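Local coordinates for protein GH18 chiitnase (Pseudoalteromonas aurantia, PDB 6K7Z) that hydrolyses chitin as an endochitinase of glycoside hydrolase family 18, probably cutting glycosidic bonds within the polymer, at residues 63-67 with 68-72; 130-133 with 134-137; 170-173 with 174-178; 237-240 with 241-245; 259-262 with 263-266. All coordinates share one frame; numbering follows the deposited sequence.

Interaction 1. Residues 63-67 with 68-72; sequences KVMQH and KGQKV
M65 O accepts the backbone N-H of Q70, with Q70 N 3.0 Å from it, and Q66 O accepts that of G69, with G69 N at 2.8 Å. Both bonds are fairly straight, but each donor stands above the carbonyl plane, G69 N by 67°. K68 N also turns back to V64 O and M65 O through weak, bent bonds. A water donates to Q66 O and Q70 O, while the CA-H of Q66 points at Q70 O, 3.6 Å from Q66 CA. The bonds from Q70 N and G69 N, with G69 at positive phi (86°), make a Schellman motif at the end of helix 56-67. A side chain on G69 would jam against the carbonyl of K68; from here the chain swings into strand 71-77 of the TIM barrel. The Q70 side chain reaches across M65, where Q70 OE1 lies 3.4 Å from M65 CG. This oxygen is buried without a polar partner, whereas NE2 of the same amide serves the carbonyls of Y23 and A18. A bend in M65 (chi3 -79°) carries M65 CE to V72 CG2 at 3.9 Å. The Q66 amide binds D110 and the Q108 carbonyl, and the D110 carboxylate also accepts the N-H of V72.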
loop_
_atom_site.group_PDB
_atom_site.type_symbol
_atom_site.label_atom_id
_atom_site.label_comp_id
_atom_site.label_asym_id
_atom_site.label_seq_id
_atom_site.Cartn_x
_atom_site.Cartn_y
_atom_site.Cartn_z
ATOM N N LYS A 63 6.895 17.739 -5.623
ATOM C CA LYS A 63 8.017 18.105 -6.483
ATOM C C LYS A 63 9.335 18.010 -5.731
ATOM O O LYS A 63 10.329 17.508 -6.268
ATOM C CB LYS A 63 7.826 19.518 -7.036
ATOM C CG LYS A 63 6.706 19.660 -8.052
ATOM C CD LYS A 63 6.551 21.123 -8.468
ATOM C CE LYS A 63 5.279 21.347 -9.283
ATOM N NZ LYS A 63 5.004 22.806 -9.494
ATOM N N VAL A 64 9.360 18.476 -4.481
ATOM C CA VAL A 64 10.583 18.439 -3.692
ATOM C C VAL A 64 10.989 17.001 -3.396
ATOM O O VAL A 64 12.169 16.641 -3.496
ATOM C CB VAL A 64 10.400 19.252 -2.401
ATOM C CG1 VAL A 64 11.592 19.056 -1.480
ATOM C CG2 VAL A 64 10.205 20.738 -2.735
ATOM N N MET A 65 10.020 16.161 -3.018
ATOM C CA MET A 65 10.307 14.747 -2.797
ATOM C C MET A 65 10.874 14.100 -4.054
ATOM O O MET A 65 11.880 13.382 -4.003
ATOM C CB MET A 65 9.039 14.018 -2.344
ATOM C CG MET A 65 8.654 14.280 -0.888
ATOM S SD MET A 65 7.319 13.181 -0.316
ATOM C CE MET A 65 5.893 13.997 -1.042
ATOM N N GLN A 66 10.235 14.353 -5.197
ATOM C CA GLN A 66 10.704 13.792 -6.459
ATOM C C GLN A 66 12.092 14.308 -6.823
ATOM O O GLN A 66 12.914 13.553 -7.356
ATOM C CB GLN A 66 9.694 14.093 -7.561
ATOM C CG GLN A 66 8.480 13.175 -7.475
ATOM C CD GLN A 66 7.349 13.595 -8.377
ATOM O OE1 GLN A 66 7.254 14.757 -8.777
ATOM N NE2 GLN A 66 6.467 12.655 -8.691
ATOM N N HIS A 67 12.404 15.555 -6.499
ATOM C CA HIS A 67 13.766 16.114 -6.755
ATOM C C HIS A 67 14.772 15.321 -5.957
ATOM O O HIS A 67 15.901 15.221 -6.328
ATOM C CB HIS A 67 13.844 17.599 -6.346
ATOM C CG HIS A 67 15.195 18.267 -6.478
ATOM N ND1 HIS A 67 15.856 18.427 -7.679
ATOM C CD2 HIS A 67 15.925 18.956 -5.571
ATOM C CE1 HIS A 67 16.978 19.081 -7.479
ATOM N NE2 HIS A 67 17.036 19.427 -6.210
ATOM N N LYS A 68 14.332 14.763 -4.851
ATOM C CA LYS A 68 15.177 13.986 -4.004
ATOM C C LYS A 68 15.281 12.550 -4.488
ATOM O O LYS A 68 16.023 11.791 -3.921
ATOM C CB LYS A 68 14.698 13.988 -2.557
ATOM C CG LYS A 68 14.739 15.284 -1.781
ATOM C CD LYS A 68 16.115 15.534 -1.246
ATOM C CE LYS A 68 16.183 16.886 -0.607
ATOM N NZ LYS A 68 17.519 17.023 0.009
ATOM N N GLY A 69 14.543 12.179 -5.497
ATOM C CA GLY A 69 14.578 10.832 -5.977
ATOM C C GLY A 69 13.622 9.906 -5.233
ATOM O O GLY A 69 13.720 8.713 -5.332
ATOM N N GLN A 70 12.694 10.489 -4.508
ATOM C CA GLN A 70 11.693 9.714 -3.832
ATOM C C GLN A 70 10.529 9.545 -4.811
ATOM O O GLN A 70 10.369 10.336 -5.680
ATOM C CB GLN A 70 11.225 10.373 -2.547
ATOM C CG GLN A 70 12.251 10.366 -1.448
ATOM C CD GLN A 70 11.875 11.291 -0.319
ATOM O OE1 GLN A 70 11.357 12.322 -0.563
ATOM N NE2 GLN A 70 12.147 10.918 0.886
ATOM N N LYS A 71 9.750 8.493 -4.641
ATOM C CA LYS A 71 8.589 8.250 -5.482
ATOM C C LYS A 71 7.317 8.527 -4.697
ATOM O O LYS A 71 7.223 8.215 -3.509
ATOM C CB LYS A 71 8.580 6.815 -6.020
ATOM C CG LYS A 71 9.886 6.415 -6.704
ATOM C CD LYS A 71 9.631 5.570 -7.936
ATOM C CE LYS A 71 10.895 5.369 -8.773
ATOM N NZ LYS A 71 10.670 4.373 -9.864
ATOM N N VAL A 72 6.345 9.122 -5.369
ATOM C CA VAL A 72 5.105 9.552 -4.745
ATOM C C VAL A 72 3.975 8.906 -5.519
ATOM O O VAL A 72 3.831 9.145 -6.726
ATOM C CB VAL A 72 4.958 11.079 -4.749
ATOM C CG1 VAL A 72 3.720 11.485 -3.969
ATOM C CG2 VAL A 72 6.212 11.746 -4.181
HETATM O O HOH W 1 11.495 10.721 -8.194
#

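Interaction 2. Residues 130-133 with 134-137; sequences GAQF and LISL
G130 O, A131 O, Q132 O and F133 O accept in turn the N-H groups of L134, I135, S136 and L137, the regular i to i+4 ladder of the first turns of helix 130-144. Every N-H angle is at least 161°. The apolar contacts fan out from F133. Its CG is anti to the backbone N (chi1 168°), which lays the ring alongside L137, with F133 CZ 4.1 Å from L137 CD2; L134 slants past the ring instead, its CD2 4.1 Å from F133 CD2. I135 folds back along the helix, with I135 CG1 3.2 Å from A131 O. An alanine at I135 would keep CB but is likely to thin the cover over A131 O and open a gap towards L176 and V177 of helix 169-177. On the polar flank Q132 NE2 comes to 3.7 Å from S136 CB without a hydrogen bond; S136 OG pairs with T93. F133 and L137 pack on L96 of helix 93-106. L134 and L137 pack on I114 of strand 111-115, which this helix links to strand 151-154 as a beta-alpha-beta unit. Because the four carbonyls are paired within the helix, the buried side chains F133, L134, I135 and L137 meet their neighbours by van der Waals contact.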
loop_
_atom_site.group_PDB
_atom_site.type_symbol
_atom_site.label_atom_id
_atom_site.label_comp_id
_atom_site.label_asym_id
_atom_site.label_seq_id
_atom_site.Cartn_x
_atom_site.Cartn_y
_atom_site.Cartn_z
ATOM N N GLY A 130 -13.435 -10.679 -6.478
ATOM C CA GLY A 130 -12.438 -9.672 -6.140
ATOM C C GLY A 130 -11.074 -9.952 -6.747
ATOM O O GLY A 130 -10.355 -9.024 -7.136
ATOM N N ALA A 131 -10.687 -11.226 -6.820
ATOM C CA ALA A 131 -9.411 -11.564 -7.434
ATOM C C ALA A 131 -9.397 -11.171 -8.904
ATOM O O ALA A 131 -8.443 -10.547 -9.382
ATOM C CB ALA A 131 -9.122 -13.057 -7.264
ATOM N N GLN A 132 -10.458 -11.513 -9.638
ATOM C CA GLN A 132 -10.490 -11.141 -11.046
ATOM C C GLN A 132 -10.545 -9.628 -11.219
ATOM O O GLN A 132 -9.987 -9.097 -12.188
ATOM C CB GLN A 132 -11.664 -11.822 -11.749
ATOM C CG GLN A 132 -11.794 -11.407 -13.215
ATOM C CD GLN A 132 -10.547 -11.757 -14.033
ATOM O OE1 GLN A 132 -10.095 -12.907 -14.037
ATOM N NE2 GLN A 132 -9.970 -10.752 -14.704
ATOM N N PHE A 133 -11.192 -8.920 -10.285
ATOM C CA PHE A 133 -11.184 -7.461 -10.320
ATOM C C PHE A 133 -9.763 -6.929 -10.195
ATOM O O PHE A 133 -9.320 -6.098 -10.998
ATOM C CB PHE A 133 -12.063 -6.907 -9.202
ATOM C CG PHE A 133 -11.888 -5.429 -8.976
ATOM C CD1 PHE A 133 -12.267 -4.514 -9.948
ATOM C CD2 PHE A 133 -11.356 -4.950 -7.786
ATOM C CE1 PHE A 133 -12.113 -3.155 -9.741
ATOM C CE2 PHE A 133 -11.192 -3.590 -7.565
ATOM C CZ PHE A 133 -11.570 -2.684 -8.546
ATOM N N LEU A 134 -9.029 -7.409 -9.192
ATOM C CA LEU A 134 -7.665 -6.941 -8.997
ATOM C C LEU A 134 -6.766 -7.358 -10.152
ATOM O O LEU A 134 -5.886 -6.599 -10.566
ATOM C CB LEU A 134 -7.140 -7.472 -7.676
ATOM C CG LEU A 134 -7.894 -6.881 -6.493
ATOM C CD1 LEU A 134 -7.493 -7.637 -5.241
ATOM C CD2 LEU A 134 -7.571 -5.405 -6.346
ATOM N N ILE A 135 -6.975 -8.557 -10.689
ATOM C CA ILE A 135 -6.201 -8.993 -11.850
ATOM C C ILE A 135 -6.458 -8.076 -13.041
ATOM O O ILE A 135 -5.522 -7.571 -13.668
ATOM C CB ILE A 135 -6.531 -10.457 -12.181
ATOM C CG1 ILE A 135 -5.902 -11.363 -11.124
ATOM C CG2 ILE A 135 -6.091 -10.825 -13.608
ATOM C CD1 ILE A 135 -6.446 -12.771 -11.129
ATOM N N SER A 136 -7.727 -7.849 -13.368
ATOM C CA SER A 136 -8.055 -6.993 -14.511
ATOM C C SER A 136 -7.618 -5.553 -14.280
ATOM O O SER A 136 -7.069 -4.911 -15.184
ATOM C CB SER A 136 -9.555 -7.054 -14.803
ATOM O OG SER A 136 -9.887 -6.136 -15.841
ATOM N N LEU A 137 -7.882 -5.010 -13.087
ATOM C CA LEU A 137 -7.451 -3.645 -12.806
ATOM C C LEU A 137 -5.937 -3.504 -12.940
ATOM O O LEU A 137 -5.449 -2.536 -13.535
ATOM C CB LEU A 137 -7.906 -3.218 -11.411
ATOM C CG LEU A 137 -7.455 -1.812 -11.008
ATOM C CD1 LEU A 137 -8.035 -0.760 -11.949
ATOM C CD2 LEU A 137 -7.813 -1.509 -9.544
#

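Interaction 3. Residues 170-173 with 174-178; sequences YVEV and VELVG
Y170 O, V171 O, E172 O and V173 O receive the N-H groups of V174, E175, L176 and V177, the alpha-helical pattern of helix 169-177. The first of these bonds is short, V174 N lying 2.8 Å from Y170 O. By L176 N to E172 O the distance has grown to 3.1 Å and the N-H angle has fallen to 143°, and the same L176 N-H makes a second, weak bond to V173 O. V177 N then returns to V173 O at 2.9 Å, nearly straight. The E175 side chain starts with CG anti to the carbonyl carbon (chi1 -81°) and runs side by side with V171, so that E175 CG lies 3.2 Å from V171 O and E175 OE2 lies 3.6 Å from V171 CG1. An alanine in place of E175 would probably strip this flank of V171 of its cover and leave P212 without a neighbour it now touches. V173 and V177 pass each other obliquely, V173 CG1 being 4.0 Å from V177 CG2. V174 CG2, wedged between its own backbone N and carbonyl carbon, comes to 3.3 Å from Y170 O. The Y170 hydroxyl is hydrogen-bonded to H154, tying the helix to strand 151-154. Across the two segments the side chains meet by van der Waals contact alone, even at the carboxylate of E175, and the hydrogen bonding is all backbone.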
loop_
_atom_site.group_PDB
_atom_site.type_symbol
_atom_site.label_atom_id
_atom_site.label_comp_id
_atom_site.label_asym_id
_atom_site.label_seq_id
_atom_site.Cartn_x
_atom_site.Cartn_y
_atom_site.Cartn_z
ATOM N N TYR A 170 -5.363 -12.799 -2.867
ATOM C CA TYR A 170 -4.138 -12.313 -3.494
ATOM C C TYR A 170 -3.204 -13.425 -3.940
ATOM O O TYR A 170 -2.291 -13.157 -4.727
ATOM C CB TYR A 170 -3.391 -11.360 -2.555
ATOM C CG TYR A 170 -3.737 -9.932 -2.829
ATOM C CD1 TYR A 170 -4.913 -9.383 -2.347
ATOM C CD2 TYR A 170 -2.908 -9.135 -3.608
ATOM C CE1 TYR A 170 -5.234 -8.062 -2.598
ATOM C CE2 TYR A 170 -3.235 -7.801 -3.885
ATOM C CZ TYR A 170 -4.399 -7.284 -3.372
ATOM O OH TYR A 170 -4.755 -5.985 -3.624
ATOM N N VAL A 171 -3.391 -14.653 -3.454
ATOM C CA VAL A 171 -2.680 -15.786 -4.047
ATOM C C VAL A 171 -3.018 -15.879 -5.528
ATOM O O VAL A 171 -2.132 -15.944 -6.387
ATOM C CB VAL A 171 -3.025 -17.094 -3.313
ATOM C CG1 VAL A 171 -2.468 -18.300 -4.070
ATOM C CG2 VAL A 171 -2.466 -17.069 -1.900
ATOM N N GLU A 172 -4.312 -15.859 -5.844
ATOM C CA GLU A 172 -4.729 -15.835 -7.240
ATOM C C GLU A 172 -4.181 -14.609 -7.949
ATOM O O GLU A 172 -3.699 -14.702 -9.083
ATOM C CB GLU A 172 -6.255 -15.874 -7.335
ATOM C CG GLU A 172 -6.788 -15.927 -8.766
ATOM C CD GLU A 172 -8.317 -15.996 -8.848
ATOM O OE1 GLU A 172 -8.963 -16.460 -7.881
ATOM O OE2 GLU A 172 -8.871 -15.583 -9.894
ATOM N N VAL A 173 -4.229 -13.447 -7.294
ATOM C CA VAL A 173 -3.736 -12.228 -7.929
ATOM C C VAL A 173 -2.271 -12.384 -8.332
ATOM O O VAL A 173 -1.908 -12.173 -9.498
ATOM C CB VAL A 173 -3.944 -11.013 -7.006
ATOM C CG1 VAL A 173 -3.259 -9.788 -7.586
ATOM C CG2 VAL A 173 -5.436 -10.736 -6.820
ATOM N N VAL A 174 -1.402 -12.752 -7.384
ATOM C CA VAL A 174 0.019 -12.775 -7.730
ATOM C C VAL A 174 0.310 -13.884 -8.730
ATOM O O VAL A 174 1.205 -13.746 -9.573
ATOM C CB VAL A 174 0.923 -12.895 -6.484
ATOM C CG1 VAL A 174 0.743 -11.695 -5.557
ATOM C CG2 VAL A 174 0.687 -14.212 -5.740
ATOM N N GLU A 175 -0.449 -14.978 -8.683
ATOM C CA GLU A 175 -0.239 -16.051 -9.647
ATOM C C GLU A 175 -0.525 -15.609 -11.074
ATOM O O GLU A 175 0.153 -16.057 -12.001
ATOM C CB GLU A 175 -1.107 -17.243 -9.279
ATOM C CG GLU A 175 -0.470 -18.070 -8.175
ATOM C CD GLU A 175 -1.415 -19.068 -7.568
ATOM O OE1 GLU A 175 -2.637 -18.988 -7.818
ATOM O OE2 GLU A 175 -0.923 -19.928 -6.826
ATOM N N LEU A 176 -1.500 -14.725 -11.273
ATOM C CA LEU A 176 -1.876 -14.298 -12.617
ATOM C C LEU A 176 -1.162 -13.039 -13.090
ATOM O O LEU A 176 -0.838 -12.942 -14.278
ATOM C CB LEU A 176 -3.389 -14.083 -12.698
ATOM C CG LEU A 176 -4.219 -15.307 -13.121
ATOM C CD1 LEU A 176 -3.779 -15.787 -14.501
ATOM C CD2 LEU A 176 -4.123 -16.431 -12.109
ATOM N N VAL A 177 -0.906 -12.064 -12.206
ATOM C CA VAL A 177 -0.358 -10.778 -12.640
ATOM C C VAL A 177 0.760 -10.282 -11.726
ATOM O O VAL A 177 1.154 -9.114 -11.805
ATOM C CB VAL A 177 -1.453 -9.695 -12.738
ATOM C CG1 VAL A 177 -2.534 -10.082 -13.759
ATOM C CG2 VAL A 177 -2.048 -9.391 -11.345
ATOM N N GLY A 178 1.292 -11.155 -10.869
ATOM C CA GLY A 178 2.373 -10.739 -9.987
ATOM C C GLY A 178 3.541 -10.107 -10.716
ATOM O O GLY A 178 4.195 -9.199 -10.189
#

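Interaction 4. Residues 237-240 with 241-245; sequences VQTI and INEVI
I240 O is gripped by two backbone donors, I245 N at 2.8 Å with a nearly linear N-H (171°) and V244 N at 3.0 Å with a bent one (137°). The first approaches from almost straight beyond the oxygen; the second stands well above the carbonyl plane. The i to i+5 bond from I245 marks a pi-type turn in helix 237-251, preceded by ordinary helical bonds from I241 N to V237 O, N242 N to Q238 O and E243 N to T239 O. N242 adds a weak bond from its ND2 to Q238 O, at 3.3 Å, the amide lying back over the helix. Among the side chains, I240 and I245 cross obliquely. I240 CG2, anti to the backbone N, faces the extended end of I245, and I245 CD1 comes to 3.9 Å from it. V237 and I241 meet more loosely, with V237 CG2 4.3 Å from I241 CD1. On the polar flank T239 and E243 point the same way; the T239 methyl, CG2, rests 3.8 Å from E243 OE2, a contact that is not a hydrogen bond. Around this shell, W270 and I274 of helix 269-277 pack on I240, F223 of strand 219-224 lies under I240 and V244, and P198 touches V244 and E243. The helix is the crossover between strands 219-224 and 256-260. Because the I240 carbonyl takes both the i+4 and the i+5 donor, I245 N is diverted from I241 O, and, as is usual for such a turn, the following side chains are probably shifted round the helix axis.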
loop_
_atom_site.group_PDB
_atom_site.type_symbol
_atom_site.label_atom_id
_atom_site.label_comp_id
_atom_site.label_asym_id
_atom_site.label_seq_id
_atom_site.Cartn_x
_atom_site.Cartn_y
_atom_site.Cartn_z
ATOM N N VAL A 237 9.758 -0.254 18.283
ATOM C CA VAL A 237 10.657 -0.382 17.145
ATOM C C VAL A 237 11.778 -1.377 17.437
ATOM O O VAL A 237 12.246 -2.067 16.524
ATOM C CB VAL A 237 11.190 0.999 16.710
ATOM C CG1 VAL A 237 12.232 1.470 17.628
ATOM C CG2 VAL A 237 11.767 0.921 15.326
ATOM N N GLN A 238 12.188 -1.527 18.708
ATOM C CA GLN A 238 13.244 -2.495 18.998
ATOM C C GLN A 238 12.766 -3.919 18.770
ATOM O O GLN A 238 13.568 -4.802 18.452
ATOM C CB GLN A 238 13.766 -2.345 20.430
ATOM C CG GLN A 238 12.795 -2.713 21.553
ATOM C CD GLN A 238 12.093 -1.505 22.139
ATOM O OE1 GLN A 238 11.924 -0.487 21.468
ATOM N NE2 GLN A 238 11.706 -1.602 23.410
ATOM N N THR A 239 11.470 -4.155 18.930
ATOM C CA THR A 239 10.915 -5.474 18.647
ATOM C C THR A 239 10.831 -5.724 17.145
ATOM O O THR A 239 11.162 -6.820 16.673
ATOM C CB THR A 239 9.547 -5.592 19.305
ATOM O OG1 THR A 239 9.644 -5.080 20.646
ATOM C CG2 THR A 239 9.094 -7.046 19.346
ATOM N N ILE A 240 10.405 -4.718 16.373
ATOM C CA ILE A 240 10.411 -4.867 14.915
ATOM C C ILE A 240 11.813 -5.207 14.435
ATOM O O ILE A 240 12.013 -6.132 13.638
ATOM C CB ILE A 240 9.895 -3.591 14.229
ATOM C CG1 ILE A 240 8.440 -3.300 14.592
ATOM C CG2 ILE A 240 10.068 -3.702 12.698
ATOM C CD1 ILE A 240 8.010 -1.863 14.209
ATOM N N ILE A 241 12.807 -4.455 14.917
ATOM C CA ILE A 241 14.175 -4.636 14.444
ATOM C C ILE A 241 14.680 -6.030 14.787
ATOM O O ILE A 241 15.145 -6.775 13.917
ATOM C CB ILE A 241 15.093 -3.550 15.034
ATOM C CG1 ILE A 241 14.784 -2.192 14.401
ATOM C CG2 ILE A 241 16.556 -3.909 14.830
ATOM C CD1 ILE A 241 15.570 -1.064 15.047
ATOM N N ASN A 242 14.573 -6.412 16.055
ATOM C CA ASN A 242 15.285 -7.590 16.513
ATOM C C ASN A 242 14.471 -8.879 16.433
ATOM O O ASN A 242 15.062 -9.960 16.513
ATOM C CB ASN A 242 15.785 -7.351 17.940
ATOM C CG ASN A 242 17.002 -6.440 17.969
ATOM O OD1 ASN A 242 18.071 -6.810 17.467
ATOM N ND2 ASN A 242 16.849 -5.242 18.540
ATOM N N GLU A 243 13.147 -8.806 16.258
ATOM C CA GLU A 243 12.328 -10.005 16.152
ATOM C C GLU A 243 11.653 -10.161 14.799
ATOM O O GLU A 243 11.077 -11.228 14.541
ATOM C CB GLU A 243 11.256 -10.045 17.255
ATOM C CG GLU A 243 11.835 -9.926 18.674
ATOM C CD GLU A 243 10.913 -10.452 19.772
ATOM O OE1 GLU A 243 10.163 -11.427 19.534
ATOM O OE2 GLU A 243 10.967 -9.916 20.902
ATOM N N VAL A 244 11.721 -9.154 13.928
ATOM C CA VAL A 244 11.194 -9.275 12.573
ATOM C C VAL A 244 12.303 -9.065 11.551
ATOM O O VAL A 244 12.603 -9.958 10.751
ATOM C CB VAL A 244 10.046 -8.275 12.338
ATOM C CG1 VAL A 244 9.619 -8.286 10.877
ATOM C CG2 VAL A 244 8.877 -8.570 13.251
ATOM N N ILE A 245 12.893 -7.862 11.554
ATOM C CA ILE A 245 13.842 -7.472 10.515
ATOM C C ILE A 245 15.077 -8.364 10.549
ATOM O O ILE A 245 15.466 -8.963 9.541
ATOM C CB ILE A 245 14.214 -5.985 10.655
ATOM C CG1 ILE A 245 13.024 -5.092 10.260
ATOM C CG2 ILE A 245 15.432 -5.662 9.801
ATOM C CD1 ILE A 245 13.256 -3.607 10.473
#

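Interaction 5. Residues 259-262 with 263-266; sequences NWQF and SSDH
A short 3-10 turn leaves the end of strand 256-260, the last strand of the barrel, and is closed by two successive bonds, S264 N to Q261 O at 3.1 Å and D265 N to F262 O at 3.1 Å. Both are fairly straight at hydrogen, yet each donor stands more than 40° out of the carbonyl plane. The peptide before Q261 is cis, joining it to W260; in GH18 chitinases a tryptophan at the end of the last strand, followed by a non-proline cis peptide, lines the sugar-binding cleft, and W260 is probably its counterpart here. Two waters tie the turn further. One donates to Q261 OE1 at 2.7 Å and accepts from S263 N at 2.8 Å. The other donates to F262 O and D265 O. It also sits over a face of the F262 ring, offset toward the rim. Q261 CG, turned between its backbone N and carbonyl carbon (chi1 59°), touches S264 OG at 3.9 Å. Q261 OE1 also accepts from the backbone of N9 and S10, S263 OG bonds to S10 and V13, and S264 OG to D229. F262 packs on T6 of strand 3-8, the first strand beside the last, while the D265 carboxylate receives the N-H groups of W270 and I271 in the opening turn of helix 269-277.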
loop_
_atom_site.group_PDB
_atom_site.type_symbol
_atom_site.label_atom_id
_atom_site.label_comp_id
_atom_site.label_asym_id
_atom_site.label_seq_id
_atom_site.Cartn_x
_atom_site.Cartn_y
_atom_site.Cartn_z
ATOM N N ASN A 259 5.064 1.810 6.754
ATOM C CA ASN A 259 4.390 2.176 7.992
ATOM C C ASN A 259 3.088 2.912 7.719
ATOM O O ASN A 259 2.903 3.568 6.685
ATOM C CB ASN A 259 5.284 3.014 8.941
ATOM C CG ASN A 259 5.510 4.439 8.459
ATOM O OD1 ASN A 259 4.572 5.226 8.307
ATOM N ND2 ASN A 259 6.775 4.791 8.276
ATOM N N TRP A 260 2.178 2.754 8.666
ATOM C CA TRP A 260 1.000 3.600 8.789
ATOM C C TRP A 260 1.179 4.314 10.121
ATOM O O TRP A 260 1.234 3.639 11.151
ATOM C CB TRP A 260 -0.298 2.772 8.777
ATOM C CG TRP A 260 -1.520 3.633 8.875
ATOM C CD1 TRP A 260 -2.128 4.078 10.022
ATOM C CD2 TRP A 260 -2.245 4.210 7.785
ATOM N NE1 TRP A 260 -3.208 4.874 9.704
ATOM C CE2 TRP A 260 -3.300 4.971 8.337
ATOM C CE3 TRP A 260 -2.120 4.138 6.393
ATOM C CZ2 TRP A 260 -4.220 5.668 7.542
ATOM C CZ3 TRP A 260 -3.027 4.825 5.609
ATOM C CH2 TRP A 260 -4.065 5.584 6.181
ATOM N N GLN A 261 1.337 5.632 10.139
ATOM C CA GLN A 261 1.415 6.503 8.976
ATOM C C GLN A 261 2.406 7.625 9.286
ATOM O O GLN A 261 2.807 7.805 10.445
ATOM C CB GLN A 261 0.038 7.086 8.626
ATOM C CG GLN A 261 -0.600 7.915 9.753
ATOM C CD GLN A 261 -1.836 8.673 9.287
ATOM O OE1 GLN A 261 -1.789 9.412 8.300
ATOM N NE2 GLN A 261 -2.953 8.478 9.987
ATOM N N PHE A 262 2.757 8.395 8.251
ATOM C CA PHE A 262 3.840 9.374 8.338
ATOM C C PHE A 262 3.683 10.327 9.521
ATOM O O PHE A 262 4.631 10.553 10.286
ATOM C CB PHE A 262 3.911 10.155 7.022
ATOM C CG PHE A 262 4.955 11.218 7.019
ATOM C CD1 PHE A 262 6.299 10.887 6.872
ATOM C CD2 PHE A 262 4.601 12.548 7.188
ATOM C CE1 PHE A 262 7.270 11.871 6.891
ATOM C CE2 PHE A 262 5.564 13.544 7.195
ATOM C CZ PHE A 262 6.897 13.211 7.038
ATOM N N SER A 263 2.501 10.919 9.679
ATOM C CA SER A 263 2.370 12.001 10.657
ATOM C C SER A 263 2.340 11.509 12.097
ATOM O O SER A 263 2.214 12.330 13.016
ATOM C CB SER A 263 1.116 12.820 10.364
ATOM O OG SER A 263 1.370 13.732 9.310
ATOM N N SER A 264 2.464 10.210 12.321
ATOM C CA SER A 264 2.568 9.682 13.673
ATOM C C SER A 264 4.007 9.579 14.164
ATOM O O SER A 264 4.220 9.261 15.342
ATOM C CB SER A 264 1.927 8.298 13.747
ATOM O OG SER A 264 0.550 8.375 13.480
ATOM N N ASP A 265 4.986 9.827 13.301
ATOM C CA ASP A 265 6.399 9.588 13.605
ATOM C C ASP A 265 7.076 10.909 13.951
ATOM O O ASP A 265 7.467 11.672 13.067
ATOM C CB ASP A 265 7.102 8.921 12.435
ATOM C CG ASP A 265 8.575 8.735 12.688
ATOM O OD1 ASP A 265 8.990 8.805 13.877
ATOM O OD2 ASP A 265 9.316 8.508 11.711
ATOM N N HIS A 266 7.254 11.145 15.218
ATOM C CA HIS A 266 7.880 12.352 15.762
ATOM C C HIS A 266 9.330 12.566 15.359
ATOM O O HIS A 266 10.159 11.782 15.646
ATOM C CB HIS A 266 7.800 12.284 17.286
ATOM C CG HIS A 266 8.128 13.557 17.979
ATOM N ND1 HIS A 266 9.140 13.661 18.890
ATOM C CD2 HIS A 266 7.570 14.781 17.901
ATOM C CE1 HIS A 266 9.216 14.896 19.319
ATOM N NE2 HIS A 266 8.266 15.593 18.743
HETATM O O HOH W 2 0.377 10.932 7.874
HETATM O O HOH W 3 7.192 11.817 10.159
#

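Overall arrangement
The five contacts lie around one TIM barrel. Interactions 2 and 3 sit on neighbouring outer helices and touch, A131 CB being 3.4 Å from E172 CD, with centres about 9 Å apart. Interaction 4, on the far side of the chain's centre from interaction 2, is about 34 Å from it between centres. Its helix leads into the strand of interaction 5, nearest atoms about 8 Å apart. Interaction 1 comes within about 7 Å of interaction 5. The sequence matching the family's DxxDxDxE motif, probably catalytic here too, begins at D110, which binds Q66 and V72 of interaction 1, and runs through strand 111-115, on which interaction 2 packs; interaction 5 probably borders the same cleft through W260.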